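Local coordinates for replicative DNA helicase DnaB, 1st part (Mycobacterium tuberculosis, PDB 2R5U), which probably unwinds duplex DNA ahead of the replisome as the hexameric, ATP-dependent 5'-3' replicative helicase, of which this piece is the N-terminal domain, at residues B[72-77]-B[88-93]; B[58-63]-B[67-72]; B[39-42]-B[47-50]; B[143-148]-B[160-165]; B[49-54]-B[121-126]. All blocks are in the same frame, centred on the assembly; numbering follows the deposited sequence.

From the N terminus, contact 3 comes first, packing helix 45-52 against the end of helix 31-43 across a short turn. Contact 5 starts where contact 3 ends, sharing A49 and D50, and closes the longest loop by joining 49-54 to helix 119-147. Contacts 2 and 1 nest inside that loop, one after the other: contact 2 ties the loop 58-63 to helix 63-77, and contact 1, which shares I72 with it, ties the same helix to helix 84-93. All four belong to the compact head, where M41 touches Y69, I72 and V51. Contact 4 follows in series and pairs helices 119-147 and 155-169, its centre about 31 Å from that of contact 5.

Contact 1. Residues B[72-77]-B[88-93]; sequences ILDLYG and AAELDR
In the globular head of the DnaB N-terminal domain, the consecutive helices 63-77 and 84-93 meet where D74 and L75 touch E90. The axes of the two short segments approach to 9.9 Å with their directions 110° apart, a steep crossing that concentrates the touch on a few side chains. E90 extends its CG anti to the backbone N (chi1 172°) and then bends at chi2, which sets its carboxylate over that of D74. The two groups lie stacked, planes 20° apart, with D74 OD2 3.8 Å from E90 OE2. R94 probably offsets the like charges, forming salt bridges to both D74 OD1 and E90 OE2. The acidic pair sits at the crossing of two successive head helices, beside the apolar contact of L75 CD1 with E90 CB at 4.1 Å. E90 OE1 is gripped twice: R78 makes a salt bridge to it, and R93 NH2 reaches it at 3.2 Å, in the guanidinium plane but above the plane of the carboxylate. L75 CD2 borders the edge of that guanidinium, 4.5 Å from R93 NH2. On helix 84-93, D92 also forms a salt bridge with K129 of a second subunit.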
# COMPACT_ATOMS: atom_id res chain seq x y z
N ILE B 72 -23.48 -23.86 4.43
CA ILE B 72 -24.66 -24.66 4.01
C ILE B 72 -25.04 -24.37 2.54
O ILE B 72 -25.25 -25.28 1.74
CB ILE B 72 -25.87 -24.43 4.94
CG1 ILE B 72 -25.53 -24.78 6.41
CG2 ILE B 72 -27.07 -25.24 4.47
CD1 ILE B 72 -26.64 -24.32 7.41
N LEU B 73 -25.13 -23.09 2.19
CA LEU B 73 -25.47 -22.72 0.83
C LEU B 73 -24.42 -23.22 -0.16
O LEU B 73 -24.77 -23.63 -1.27
CB LEU B 73 -25.64 -21.21 0.69
CG LEU B 73 -26.85 -20.52 1.31
CD1 LEU B 73 -27.17 -19.34 0.41
CD2 LEU B 73 -28.08 -21.41 1.50
N ASP B 74 -23.14 -23.17 0.22
CA ASP B 74 -22.06 -23.73 -0.62
C ASP B 74 -22.30 -25.19 -0.98
O ASP B 74 -22.19 -25.58 -2.15
CB ASP B 74 -20.70 -23.62 0.08
CG ASP B 74 -19.76 -22.70 -0.63
OD1 ASP B 74 -19.85 -21.46 -0.41
OD2 ASP B 74 -18.92 -23.21 -1.42
N LEU B 75 -22.61 -25.99 0.04
CA LEU B 75 -22.90 -27.41 -0.11
C LEU B 75 -24.16 -27.66 -0.94
O LEU B 75 -24.15 -28.45 -1.87
CB LEU B 75 -23.02 -28.06 1.27
CG LEU B 75 -21.69 -28.23 2.02
CD1 LEU B 75 -21.93 -28.62 3.47
CD2 LEU B 75 -20.83 -29.28 1.33
N TYR B 76 -25.23 -26.95 -0.60
CA TYR B 76 -26.51 -27.08 -1.28
C TYR B 76 -26.42 -26.72 -2.78
O TYR B 76 -27.01 -27.40 -3.62
CB TYR B 76 -27.54 -26.23 -0.53
CG TYR B 76 -28.92 -26.13 -1.13
CD1 TYR B 76 -29.90 -27.09 -0.85
CD2 TYR B 76 -29.29 -25.02 -1.90
CE1 TYR B 76 -31.20 -26.97 -1.36
CE2 TYR B 76 -30.56 -24.89 -2.42
CZ TYR B 76 -31.51 -25.87 -2.15
OH TYR B 76 -32.77 -25.70 -2.67
N GLY B 77 -25.69 -25.65 -3.11
CA GLY B 77 -25.47 -25.24 -4.50
C GLY B 77 -24.68 -26.26 -5.30
O GLY B 77 -24.71 -26.26 -6.53
N ALA B 88 -19.36 -28.83 9.06
CA ALA B 88 -18.13 -28.64 9.84
C ALA B 88 -16.87 -28.75 8.97
O ALA B 88 -15.88 -28.02 9.18
CB ALA B 88 -18.04 -29.64 11.02
N ALA B 89 -16.92 -29.65 7.99
CA ALA B 89 -15.81 -29.83 7.06
C ALA B 89 -15.71 -28.67 6.05
O ALA B 89 -14.61 -28.25 5.71
CB ALA B 89 -15.91 -31.18 6.34
N GLU B 90 -16.86 -28.19 5.56
CA GLU B 90 -16.88 -27.02 4.70
C GLU B 90 -16.36 -25.78 5.45
O GLU B 90 -15.53 -25.05 4.91
CB GLU B 90 -18.29 -26.78 4.11
CG GLU B 90 -18.45 -25.46 3.34
CD GLU B 90 -17.64 -25.39 2.05
OE1 GLU B 90 -17.53 -26.42 1.36
OE2 GLU B 90 -17.10 -24.29 1.73
N LEU B 91 -16.79 -25.59 6.69
CA LEU B 91 -16.24 -24.52 7.56
C LEU B 91 -14.74 -24.66 7.83
O LEU B 91 -14.00 -23.67 7.75
CB LEU B 91 -17.01 -24.42 8.89
CG LEU B 91 -18.46 -23.90 8.80
CD1 LEU B 91 -19.19 -24.27 10.08
CD2 LEU B 91 -18.54 -22.41 8.54
N ASP B 92 -14.29 -25.88 8.14
CA ASP B 92 -12.86 -26.17 8.32
C ASP B 92 -12.02 -25.88 7.06
O ASP B 92 -10.93 -25.33 7.17
CB ASP B 92 -12.68 -27.63 8.77
CG ASP B 92 -11.26 -27.95 9.18
OD1 ASP B 92 -10.76 -27.37 10.17
OD2 ASP B 92 -10.64 -28.80 8.50
N ARG B 93 -12.53 -26.21 5.88
CA ARG B 93 -11.85 -25.84 4.63
C ARG B 93 -11.68 -24.32 4.52
O ARG B 93 -10.69 -23.85 3.98
CB ARG B 93 -12.59 -26.37 3.40
CG ARG B 93 -12.29 -27.82 3.09
CD ARG B 93 -12.88 -28.25 1.75
NE ARG B 93 -14.34 -28.31 1.79
CZ ARG B 93 -15.05 -29.43 1.93
NH1 ARG B 93 -14.46 -30.62 2.03
NH2 ARG B 93 -16.38 -29.35 1.96

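Contact 2. Residues B[58-63]-B[67-72]; sequences GDFYRP and NVYDAI
N67 N donates to P63 O at 3.0 Å with an N-H...O angle of 159°, the i to i+4 bond that ties N67 back to the start of helix 63-77. R62 occupies the N-cap position just before it. The side-chain amide of N67 hangs near the same carbonyl, but ND2 stays 3.5 Å from P63 O at an angle too poor for a second bond. The rest of the contact is aromatic. F60 CE1 lies over one face of the Y69 ring, 3.3 Å from Y69 CD1 and equally near Y69 CG, while CZ of F60 follows at 3.7 Å from the same Y69 CD1. With ring centroids 5.0 Å apart and planes at 43°, the pair is oblique, and the close approach is made by one corner of the phenylalanine. Y69 carries its CG anti to the backbone N (chi1 -178°), which swings the ring off the helix toward the loop. The loop is pinned from outside: E34 of helix 31-43 accepts a hydrogen bond from Y61 N, and R133 of helix 119-147 donates one to D59 O. L55, in the loop, touches both rings; M41 of helix 31-43 and V51 and L52 of helix 45-52 pack on Y69. On the next helix, 84-93, L91 touches N67.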
# COMPACT_ATOMS: atom_id res chain seq x y z
N GLY B 58 -25.61 -11.76 3.83
CA GLY B 58 -25.47 -10.61 4.71
C GLY B 58 -26.60 -10.41 5.71
O GLY B 58 -26.49 -9.55 6.58
N ASP B 59 -27.66 -11.21 5.60
CA ASP B 59 -28.85 -11.05 6.46
C ASP B 59 -28.65 -11.41 7.95
O ASP B 59 -29.41 -10.97 8.83
CB ASP B 59 -30.04 -11.80 5.87
CG ASP B 59 -30.75 -11.02 4.73
OD1 ASP B 59 -30.43 -9.82 4.50
OD2 ASP B 59 -31.63 -11.61 4.08
N PHE B 60 -27.63 -12.19 8.24
CA PHE B 60 -27.37 -12.58 9.63
C PHE B 60 -26.58 -11.48 10.32
O PHE B 60 -25.60 -11.01 9.78
CB PHE B 60 -26.61 -13.91 9.67
CG PHE B 60 -27.47 -15.09 9.33
CD1 PHE B 60 -27.69 -15.44 8.01
CD2 PHE B 60 -28.13 -15.79 10.34
CE1 PHE B 60 -28.52 -16.53 7.69
CE2 PHE B 60 -28.96 -16.88 10.04
CZ PHE B 60 -29.14 -17.24 8.70
N TYR B 61 -27.04 -11.06 11.50
CA TYR B 61 -26.31 -10.07 12.29
C TYR B 61 -25.00 -10.64 12.81
O TYR B 61 -23.95 -10.00 12.70
CB TYR B 61 -27.14 -9.54 13.46
CG TYR B 61 -26.36 -8.52 14.29
CD1 TYR B 61 -25.98 -8.80 15.60
CD2 TYR B 61 -25.95 -7.30 13.72
CE1 TYR B 61 -25.24 -7.87 16.35
CE2 TYR B 61 -25.21 -6.37 14.45
CZ TYR B 61 -24.86 -6.66 15.76
OH TYR B 61 -24.13 -5.74 16.49
N ARG B 62 -25.05 -11.84 13.39
CA ARG B 62 -23.85 -12.44 13.97
C ARG B 62 -22.96 -13.06 12.88
O ARG B 62 -23.43 -13.90 12.12
CB ARG B 62 -24.24 -13.50 14.99
CG ARG B 62 -23.25 -13.65 16.11
CD ARG B 62 -23.53 -14.88 16.91
NE ARG B 62 -22.42 -15.83 16.93
CZ ARG B 62 -21.47 -15.87 17.87
NH1 ARG B 62 -20.51 -16.79 17.81
NH2 ARG B 62 -21.49 -14.99 18.87
N PRO B 63 -21.68 -12.63 12.79
CA PRO B 63 -20.72 -13.18 11.82
C PRO B 63 -20.59 -14.73 11.82
O PRO B 63 -20.56 -15.32 10.74
CB PRO B 63 -19.39 -12.53 12.24
CG PRO B 63 -19.80 -11.25 12.89
CD PRO B 63 -21.07 -11.56 13.61
N ASN B 67 -21.35 -17.23 8.54
CA ASN B 67 -20.36 -18.22 8.12
C ASN B 67 -21.04 -19.59 7.97
O ASN B 67 -20.82 -20.30 6.98
CB ASN B 67 -19.23 -18.36 9.14
CG ASN B 67 -18.26 -17.15 9.19
OD1 ASN B 67 -18.14 -16.37 8.23
ND2 ASN B 67 -17.55 -17.02 10.30
N VAL B 68 -21.85 -19.96 8.97
CA VAL B 68 -22.53 -21.25 8.94
C VAL B 68 -23.48 -21.29 7.75
O VAL B 68 -23.45 -22.25 6.97
CB VAL B 68 -23.29 -21.54 10.25
CG1 VAL B 68 -24.11 -22.86 10.12
CG2 VAL B 68 -22.29 -21.62 11.39
N TYR B 69 -24.29 -20.25 7.61
CA TYR B 69 -25.24 -20.14 6.51
C TYR B 69 -24.56 -20.26 5.14
O TYR B 69 -25.04 -21.00 4.26
CB TYR B 69 -26.01 -18.82 6.61
CG TYR B 69 -27.06 -18.62 5.53
CD1 TYR B 69 -28.33 -19.15 5.67
CD2 TYR B 69 -26.77 -17.89 4.37
CE1 TYR B 69 -29.29 -18.97 4.70
CE2 TYR B 69 -27.73 -17.69 3.38
CZ TYR B 69 -28.98 -18.25 3.56
OH TYR B 69 -29.96 -18.07 2.62
N ASP B 70 -23.45 -19.54 4.96
CA ASP B 70 -22.70 -19.54 3.69
C ASP B 70 -22.14 -20.94 3.37
O ASP B 70 -22.18 -21.37 2.22
CB ASP B 70 -21.54 -18.52 3.71
CG ASP B 70 -22.01 -17.07 3.85
OD1 ASP B 70 -23.23 -16.78 3.76
OD2 ASP B 70 -21.13 -16.20 4.09
N ALA B 71 -21.66 -21.64 4.41
CA ALA B 71 -21.18 -23.01 4.25
C ALA B 71 -22.31 -23.97 3.81
O ALA B 71 -22.12 -24.78 2.89
CB ALA B 71 -20.52 -23.50 5.53
N ILE B 72 -23.48 -23.86 4.43
CA ILE B 72 -24.66 -24.66 4.01
C ILE B 72 -25.04 -24.37 2.54
O ILE B 72 -25.25 -25.28 1.74
CB ILE B 72 -25.87 -24.43 4.94
CG1 ILE B 72 -25.53 -24.78 6.41
CG2 ILE B 72 -27.07 -25.24 4.47
CD1 ILE B 72 -26.64 -24.32 7.41

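Contact 3. Residues B[39-42]-B[47-50]; sequences GGML and AIAD
G40 comes first, meeting A47 through its backbone alone: the methyl CB of A47 rests 3.5 Å from G40 O and 3.8 Å from G40 C. The methyl thus rests on the carbonyl group of G40, and the same CB comes within 4.1 Å of M41 N. M41 marks the nearest approach of the two main chains, its CA only 4.9 Å from that of I48. A separation this short reflects the fold, in which helix 31-43 gives way to helix 45-52 through a tight turn and helix 45-52 sets off at a steep angle across the end of helix 31-43; S44 OG within the turn is hydrogen-bonded to A47 N. M41 then touches I48 at two levels. Near the backbone, I48 CG1 lies 3.6 Å from M41 O and 4.0 Å from M41 CB. Farther out, the methionine chain runs extended through chi2 (178°) and bends at chi3 (77°), a turn that brings its terminal methyl CE to 3.9 Å from I48 CG2. The two side chains cross at about a right angle. Helix 63-77 lies against both, with I72 on M41 and I48, Y69 on M41 and Y76 on I48; A116 packs on A47.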
# COMPACT_ATOMS: atom_id res chain seq x y z
N GLY B 39 -30.39 -24.22 12.68
CA GLY B 39 -30.72 -25.55 13.20
C GLY B 39 -31.60 -26.30 12.24
O GLY B 39 -31.34 -27.45 11.94
N GLY B 40 -32.63 -25.62 11.72
CA GLY B 40 -33.57 -26.18 10.75
C GLY B 40 -32.93 -26.64 9.45
O GLY B 40 -33.18 -27.73 8.98
N MET B 41 -32.11 -25.76 8.88
CA MET B 41 -31.31 -26.04 7.69
C MET B 41 -30.41 -27.26 7.83
O MET B 41 -30.27 -28.00 6.87
CB MET B 41 -30.46 -24.81 7.31
CG MET B 41 -31.30 -23.56 6.91
SD MET B 41 -30.23 -22.11 6.54
CE MET B 41 -29.62 -22.54 4.90
N LEU B 42 -29.80 -27.44 9.00
CA LEU B 42 -28.91 -28.57 9.28
C LEU B 42 -29.67 -29.92 9.38
O LEU B 42 -29.07 -30.98 9.28
CB LEU B 42 -28.08 -28.31 10.54
CG LEU B 42 -26.93 -27.28 10.43
CD1 LEU B 42 -26.28 -26.95 11.78
CD2 LEU B 42 -25.86 -27.72 9.45
N ALA B 47 -35.91 -27.51 4.33
CA ALA B 47 -35.79 -26.28 5.12
C ALA B 47 -34.82 -25.29 4.46
O ALA B 47 -35.08 -24.09 4.46
CB ALA B 47 -35.36 -26.59 6.53
N ILE B 48 -33.70 -25.77 3.92
CA ILE B 48 -32.78 -24.89 3.20
C ILE B 48 -33.54 -24.16 2.08
O ILE B 48 -33.45 -22.94 1.96
CB ILE B 48 -31.57 -25.64 2.60
CG1 ILE B 48 -30.77 -26.38 3.69
CG2 ILE B 48 -30.67 -24.65 1.83
CD1 ILE B 48 -29.70 -27.30 3.12
N ALA B 49 -34.31 -24.91 1.28
CA ALA B 49 -35.05 -24.32 0.14
C ALA B 49 -36.01 -23.25 0.61
O ALA B 49 -36.09 -22.18 0.02
CB ALA B 49 -35.81 -25.41 -0.64
N ASP B 50 -36.73 -23.53 1.70
CA ASP B 50 -37.64 -22.55 2.30
C ASP B 50 -36.94 -21.25 2.74
O ASP B 50 -37.45 -20.14 2.49
CB ASP B 50 -38.29 -23.17 3.52
CG ASP B 50 -39.72 -23.48 3.28
OD1 ASP B 50 -40.56 -22.70 3.79
OD2 ASP B 50 -40.00 -24.48 2.57

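Contact 4. Residues B[143-148]-B[160-165]; sequences VQYGYA and DRAQAE
Y145 OH donates to E165 OE2 at 3.1 Å, the hydrogen bond that joins the two segments. The hydroxyl meets that oxygen from above the carboxylate, 45° out of its plane, and ring and carboxylate planes stand 68° apart. The other oxygen, E165 OE1, takes a salt bridge from R141 NH1, one turn before Y145 on the same helix, so the carboxylate is held from helix 119-147 at both oxygens. That charge partner would probably lower the tendency of E165 to take up a proton.

Van der Waals contacts of the tyrosine ring account for the rest. Y145 CE1 lies 3.6 Å from R161 CB, and Y145 CD1 is 3.7 Å from A162 N, which sits at the ring edge close to its plane. R161 O and A162 CA also border the edge in plane, which means that the ring meets this part of the backbone of 160-165 edge-on; A162 CB adds a looser touch at 4.3 Å from Y145 CD1.

Ionic terms beyond E165 are weak. R161 contributes its CB and then bends at chi2 and chi3, leading its guanidinium away from Y145; NE is a long 4.0 Å from D160 OD2, with no N-H aimed at it, and bonds weakly to E157 O.

The segment axes lie 9.8 Å apart and run almost exactly antiparallel, at 177°, as expected of the helical hairpin that projects from the head of the DnaB N-terminal domain. A third subunit packs on this hairpin: its G139 and V136 meet V143 and Y147, and its I166 meets A162 and Q163.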
# COMPACT_ATOMS: atom_id res chain seq x y z
N VAL B 143 -26.74 10.47 6.20
CA VAL B 143 -26.31 11.51 7.13
C VAL B 143 -24.84 11.85 6.91
O VAL B 143 -24.48 13.01 6.71
CB VAL B 143 -26.56 11.11 8.61
CG1 VAL B 143 -26.04 12.17 9.57
CG2 VAL B 143 -28.02 10.88 8.84
N GLN B 144 -23.99 10.82 6.92
CA GLN B 144 -22.56 11.02 6.66
C GLN B 144 -22.29 11.79 5.37
O GLN B 144 -21.45 12.70 5.38
CB GLN B 144 -21.80 9.69 6.65
CG GLN B 144 -21.51 9.14 8.04
CD GLN B 144 -20.94 7.72 8.02
OE1 GLN B 144 -20.58 7.18 9.06
NE2 GLN B 144 -20.87 7.12 6.83
N TYR B 145 -22.98 11.43 4.29
CA TYR B 145 -22.84 12.12 3.00
C TYR B 145 -23.28 13.58 3.05
O TYR B 145 -22.67 14.43 2.39
CB TYR B 145 -23.64 11.41 1.90
CG TYR B 145 -23.15 10.03 1.50
CD1 TYR B 145 -23.93 9.20 0.70
CD2 TYR B 145 -21.92 9.54 1.95
CE1 TYR B 145 -23.50 7.93 0.33
CE2 TYR B 145 -21.47 8.27 1.60
CZ TYR B 145 -22.27 7.47 0.79
OH TYR B 145 -21.83 6.21 0.44
N GLY B 146 -24.34 13.86 3.81
CA GLY B 146 -24.83 15.21 4.03
C GLY B 146 -23.79 16.10 4.70
O GLY B 146 -23.55 17.21 4.24
N TYR B 147 -23.19 15.60 5.77
CA TYR B 147 -22.13 16.31 6.50
C TYR B 147 -20.84 16.43 5.70
O TYR B 147 -20.22 17.49 5.67
CB TYR B 147 -21.84 15.65 7.85
CG TYR B 147 -22.89 15.87 8.92
CD1 TYR B 147 -23.47 14.80 9.57
CD2 TYR B 147 -23.28 17.16 9.30
CE1 TYR B 147 -24.43 14.98 10.56
CE2 TYR B 147 -24.25 17.35 10.30
CZ TYR B 147 -24.81 16.25 10.92
OH TYR B 147 -25.76 16.41 11.90
N ALA B 148 -20.42 15.34 5.05
CA ALA B 148 -19.24 15.35 4.20
C ALA B 148 -19.67 15.59 2.75
O ALA B 148 -19.41 14.76 1.86
CB ALA B 148 -18.46 14.05 4.35
N ASP B 160 -27.19 11.59 -5.38
CA ASP B 160 -27.22 10.31 -6.07
C ASP B 160 -26.59 9.16 -5.27
O ASP B 160 -27.11 8.05 -5.30
CB ASP B 160 -26.59 10.42 -7.46
CG ASP B 160 -26.81 9.18 -8.29
OD1 ASP B 160 -27.90 9.02 -8.90
OD2 ASP B 160 -25.87 8.36 -8.31
N ARG B 161 -25.50 9.43 -4.55
CA ARG B 161 -24.87 8.39 -3.72
C ARG B 161 -25.84 7.99 -2.61
O ARG B 161 -26.04 6.80 -2.35
CB ARG B 161 -23.53 8.83 -3.11
CG ARG B 161 -22.46 9.30 -4.10
CD ARG B 161 -22.48 8.49 -5.39
NE ARG B 161 -22.41 9.35 -6.57
CZ ARG B 161 -21.43 9.31 -7.47
NH1 ARG B 161 -20.42 8.46 -7.32
NH2 ARG B 161 -21.46 10.12 -8.52
N ALA B 162 -26.44 9.00 -1.98
CA ALA B 162 -27.47 8.81 -0.96
C ALA B 162 -28.62 7.93 -1.46
O ALA B 162 -29.01 6.98 -0.79
CB ALA B 162 -28.00 10.15 -0.48
N GLN B 163 -29.15 8.24 -2.64
CA GLN B 163 -30.27 7.48 -3.22
C GLN B 163 -29.89 6.03 -3.60
O GLN B 163 -30.68 5.11 -3.38
CB GLN B 163 -30.85 8.23 -4.42
CG GLN B 163 -31.44 9.59 -4.03
CD GLN B 163 -31.88 10.39 -5.23
OE1 GLN B 163 -31.52 10.08 -6.36
NE2 GLN B 163 -32.68 11.44 -4.98
N ALA B 164 -28.69 5.85 -4.15
CA ALA B 164 -28.12 4.53 -4.40
C ALA B 164 -28.12 3.63 -3.15
O ALA B 164 -28.31 2.42 -3.26
CB ALA B 164 -26.70 4.65 -5.00
N GLU B 165 -27.91 4.23 -1.98
CA GLU B 165 -27.91 3.49 -0.71
C GLU B 165 -29.28 2.88 -0.39
O GLU B 165 -29.37 1.71 0.00
CB GLU B 165 -27.45 4.37 0.47
CG GLU B 165 -26.04 4.89 0.34
CD GLU B 165 -24.99 3.79 0.31
OE1 GLU B 165 -25.23 2.71 0.89
OE2 GLU B 165 -23.90 4.01 -0.27

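Contact 5. Residues B[49-54]-B[121-126]; sequences ADVLER and YYASIV
The backbones approach most closely at V51 and A123, whose CA atoms are 5.6 Å apart, and they remain close at R54 and S124, 6.3 Å between CA atoms. A123 points its methyl toward 49-54, and that single CB touches both V51 and R54. On one side it meets V51, with A123 CB 4.2 Å from V51 CG2. R54 touches it as well, its CD coming to 3.8 Å from A123 CB. The arginine runs along the surface of helix 119-147: with CG anti to the carbonyl carbon (chi1 -73°) and a bend at chi2, the chain passes A123 and brings NE to 4.3 Å from S124 CB, which lies at the edge of the guanidinium.

From there the guanidinium turns back to its own segment. R54 NH1 bonds D50 O at 2.7 Å; the oxygen lies in the guanidinium plane, whereas the donor sits 44° above the plane of the carbonyl. A salt bridge to the carboxylate is added, weakly, by R54 NH1 to D50 OD1 at 3.4 Å. S124 likewise spends its hydroxyl at home, OG donating to Y121 O at 2.8 Å.

Helix 119-147 starts in the head here, Y122 resting on S36 and V37 of helix 31-43 and V126 on L55, while M41 packs on V51.

R54 NH1 and S124 OG therefore bond within their own segments, and what holds 49-54 to 121-126 is van der Waals contact: the methyl of A123 against V51 and the aliphatic part of an arginine whose course D50 probably helps to fix, mainly through its carbonyl.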
# COMPACT_ATOMS: atom_id res chain seq x y z
N ALA B 49 -34.31 -24.91 1.28
CA ALA B 49 -35.05 -24.32 0.14
C ALA B 49 -36.01 -23.25 0.61
O ALA B 49 -36.09 -22.18 0.02
CB ALA B 49 -35.81 -25.41 -0.64
N ASP B 50 -36.73 -23.53 1.70
CA ASP B 50 -37.64 -22.55 2.30
C ASP B 50 -36.94 -21.25 2.74
O ASP B 50 -37.45 -20.14 2.49
CB ASP B 50 -38.29 -23.17 3.52
CG ASP B 50 -39.72 -23.48 3.28
OD1 ASP B 50 -40.56 -22.70 3.79
OD2 ASP B 50 -40.00 -24.48 2.57
N VAL B 51 -35.80 -21.41 3.39
CA VAL B 51 -35.01 -20.31 3.93
C VAL B 51 -34.47 -19.42 2.80
O VAL B 51 -34.50 -18.17 2.90
CB VAL B 51 -33.88 -20.89 4.84
CG1 VAL B 51 -32.84 -19.85 5.17
CG2 VAL B 51 -34.50 -21.45 6.14
N LEU B 52 -33.99 -20.06 1.74
CA LEU B 52 -33.46 -19.38 0.56
C LEU B 52 -34.46 -18.46 -0.13
O LEU B 52 -34.07 -17.45 -0.70
CB LEU B 52 -32.89 -20.39 -0.44
CG LEU B 52 -31.41 -20.67 -0.25
CD1 LEU B 52 -30.95 -21.68 -1.29
CD2 LEU B 52 -30.67 -19.37 -0.45
N GLU B 53 -35.75 -18.81 -0.08
CA GLU B 53 -36.82 -17.93 -0.56
C GLU B 53 -36.81 -16.56 0.10
O GLU B 53 -37.24 -15.56 -0.50
CB GLU B 53 -38.18 -18.55 -0.26
CG GLU B 53 -38.27 -20.01 -0.57
CD GLU B 53 -38.96 -20.27 -1.85
OE1 GLU B 53 -40.02 -20.96 -1.80
OE2 GLU B 53 -38.48 -19.79 -2.91
N ARG B 54 -36.34 -16.51 1.33
CA ARG B 54 -36.50 -15.32 2.15
C ARG B 54 -35.21 -14.55 2.42
O ARG B 54 -35.23 -13.33 2.53
CB ARG B 54 -37.14 -15.68 3.47
CG ARG B 54 -38.60 -16.02 3.39
CD ARG B 54 -38.90 -17.04 4.43
NE ARG B 54 -40.30 -17.48 4.48
CZ ARG B 54 -40.75 -18.61 3.94
NH1 ARG B 54 -39.94 -19.41 3.26
NH2 ARG B 54 -42.03 -18.94 4.07
N TYR B 121 -40.64 -19.68 8.79
CA TYR B 121 -41.17 -18.72 9.74
C TYR B 121 -40.01 -17.94 10.42
O TYR B 121 -40.04 -16.72 10.46
CB TYR B 121 -42.06 -19.40 10.78
CG TYR B 121 -42.30 -18.54 12.00
CD1 TYR B 121 -41.56 -18.73 13.17
CD2 TYR B 121 -43.25 -17.52 11.98
CE1 TYR B 121 -41.77 -17.94 14.29
CE2 TYR B 121 -43.47 -16.72 13.10
CZ TYR B 121 -42.72 -16.94 14.24
OH TYR B 121 -42.94 -16.15 15.34
N TYR B 122 -39.00 -18.65 10.91
CA TYR B 122 -37.88 -17.98 11.54
C TYR B 122 -37.05 -17.16 10.55
O TYR B 122 -36.54 -16.10 10.91
CB TYR B 122 -37.02 -18.95 12.36
CG TYR B 122 -37.74 -19.47 13.59
CD1 TYR B 122 -38.20 -20.79 13.65
CD2 TYR B 122 -37.97 -18.65 14.70
CE1 TYR B 122 -38.86 -21.28 14.78
CE2 TYR B 122 -38.64 -19.12 15.82
CZ TYR B 122 -39.08 -20.44 15.85
OH TYR B 122 -39.75 -20.91 16.98
N ALA B 123 -36.94 -17.64 9.31
CA ALA B 123 -36.25 -16.91 8.25
C ALA B 123 -36.95 -15.57 7.99
O ALA B 123 -36.28 -14.58 7.76
CB ALA B 123 -36.18 -17.72 6.97
N SER B 124 -38.28 -15.56 8.03
CA SER B 124 -39.03 -14.32 7.82
C SER B 124 -38.72 -13.26 8.89
O SER B 124 -38.69 -12.06 8.59
CB SER B 124 -40.53 -14.60 7.64
OG SER B 124 -41.22 -14.66 8.89
N ILE B 125 -38.48 -13.71 10.13
CA ILE B 125 -38.06 -12.84 11.23
C ILE B 125 -36.68 -12.27 10.92
O ILE B 125 -36.47 -11.06 11.00
CB ILE B 125 -38.01 -13.59 12.60
CG1 ILE B 125 -39.42 -14.00 13.08
CG2 ILE B 125 -37.29 -12.73 13.65
CD1 ILE B 125 -40.34 -12.84 13.44
N VAL B 126 -35.75 -13.15 10.56
CA VAL B 126 -34.37 -12.76 10.26
C VAL B 126 -34.35 -11.74 9.10
O VAL B 126 -33.59 -10.79 9.14
CB VAL B 126 -33.44 -13.97 9.99
CG1 VAL B 126 -32.05 -13.51 9.59
CG2 VAL B 126 -33.33 -14.88 11.23